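Local coordinates for protein serine protease (Arthrobacter nicotinovorans, PDB 3WY8) that probably cleaves peptide bonds as a secreted, trypsin-like serine protease, of which this chain is the protease domain, and has been linked to keratin breakdown, at residues Ala32-Lys35 and Ser36-Ser39. Residues are numbered along the deposited sequence; the frame is centred on the assembly and turned at random.
Sequences AANK and STVS
Asn34 and Thr37 meet because their first torsions aim the polar ends at each other: Asn34 CG sits between its own backbone N and carbonyl carbon (chi1 62°), folding the amide back over the chain that follows, while Thr37 OG1 stands beside its backbone N (chi1 -55°), facing the turn. The two side chains cross at about a right angle, and the hydroxyl Thr37 OG1 donates to Asn34 OD1 at 2.7 Å, lying in the amide plane on a lone pair of the oxygen. The same OD1 takes a second bond from the backbone, Ser36 N, at 3.0 Å; this donor sits well above the amide plane. Closing over two residues, from an asparagine side-chain oxygen to the N-H two places on, that bond makes an Asx turn through Lys35. It overlaps the end of a type I beta turn from Ala32 to Lys35, sharing Asn34 and Lys35 with it; the Lys35 N to Ala32 O bond of that turn is 2.9 Å. The two turns make up most of the loop between strands 21-29 and 37-40, neighbours in the six-stranded antiparallel barrel, one of the two beta-barrel domains of the chymotrypsin fold. Asn34 ND2 reaches the other way, to the carbonyl of Ser219 at the C-terminus, so both ends of the amide are held and its rotation is fixed. Ser36 adds its own bond: OG donates to Asn34 O at 2.8 Å, coming from above the carbonyl plane. The methyl of Ala32 packs against the threonine hydroxyl, Ala32 CB lying 3.3 Å from Thr37 OG1 and 3.6 Å from Thr37 CB. Lys35 has a left-handed backbone, and its CB points away from the strand; the extended chain carries NZ to a salt bridge with Asp108 on helix 106-110.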
loop_
_atom_site.group_PDB
_atom_site.type_symbol
_atom_site.label_atom_id
_atom_site.label_comp_id
_atom_site.label_asym_id
_atom_site.label_seq_id
_atom_site.Cartn_x
_atom_site.Cartn_y
_atom_site.Cartn_z
ATOM N N ALA A 32 -9.106 11.375 -3.793
ATOM C CA ALA A 32 -9.515 11.939 -2.513
ATOM C C ALA A 32 -9.728 13.431 -2.684
ATOM O O ALA A 32 -8.996 14.078 -3.435
ATOM C CB ALA A 32 -8.444 11.686 -1.459
ATOM N N ALA A 33 -10.718 13.978 -1.978
ATOM C CA ALA A 33 -11.012 15.413 -2.044
ATOM C C ALA A 33 -9.778 16.286 -1.795
ATOM O O ALA A 33 -9.621 17.331 -2.429
ATOM C CB ALA A 33 -12.130 15.777 -1.080
ATOM N N ASN A 34 -8.899 15.851 -0.890
ATOM C CA ASN A 34 -7.689 16.615 -0.574
ATOM C C ASN A 34 -6.566 16.528 -1.620
ATOM O O ASN A 34 -5.557 17.237 -1.514
ATOM C CB ASN A 34 -7.166 16.276 0.833
ATOM C CG ASN A 34 -6.766 14.809 0.996
ATOM O OD1 ASN A 34 -6.557 14.080 0.024
ATOM N ND2 ASN A 34 -6.651 14.378 2.247
ATOM N N LYS A 35 -6.752 15.655 -2.613
ATOM C CA LYS A 35 -5.773 15.412 -3.686
ATOM C C LYS A 35 -4.374 15.065 -3.167
ATOM O O LYS A 35 -3.367 15.301 -3.850
ATOM C CB LYS A 35 -5.701 16.608 -4.641
ATOM C CG LYS A 35 -6.966 16.831 -5.458
ATOM C CD LYS A 35 -6.802 18.044 -6.350
ATOM C CE LYS A 35 -7.994 18.224 -7.265
ATOM N NZ LYS A 35 -7.674 19.170 -8.365
ATOM N N SER A 36 -4.327 14.486 -1.968
ATOM C CA SER A 36 -3.074 14.302 -1.240
ATOM C C SER A 36 -2.962 12.945 -0.551
ATOM O O SER A 36 -2.034 12.721 0.237
ATOM C CB SER A 36 -2.932 15.402 -0.182
ATOM O OG SER A 36 -2.883 16.681 -0.783
ATOM N N THR A 37 -3.898 12.044 -0.842
ATOM C CA THR A 37 -4.007 10.797 -0.085
ATOM C C THR A 37 -3.263 9.640 -0.743
ATOM O O THR A 37 -3.342 9.443 -1.958
ATOM C CB THR A 37 -5.488 10.436 0.195
ATOM O OG1 THR A 37 -6.117 11.543 0.852
ATOM C CG2 THR A 37 -5.609 9.205 1.095
ATOM N N VAL A 38 -2.538 8.895 0.092
ATOM C CA VAL A 38 -1.735 7.747 -0.327
ATOM C C VAL A 38 -2.182 6.528 0.466
ATOM O O VAL A 38 -2.219 6.557 1.696
ATOM C CB VAL A 38 -0.219 7.997 -0.090
ATOM C CG1 VAL A 38 0.594 6.709 -0.291
ATOM C CG2 VAL A 38 0.292 9.096 -1.015
ATOM N N SER A 39 -2.523 5.453 -0.238
ATOM C CA SER A 39 -2.881 4.204 0.416
ATOM C C SER A 39 -1.633 3.356 0.669
ATOM O O SER A 39 -0.700 3.351 -0.135
ATOM C CB SER A 39 -3.849 3.420 -0.455
ATOM O OG SER A 39 -3.217 3.097 -1.678
#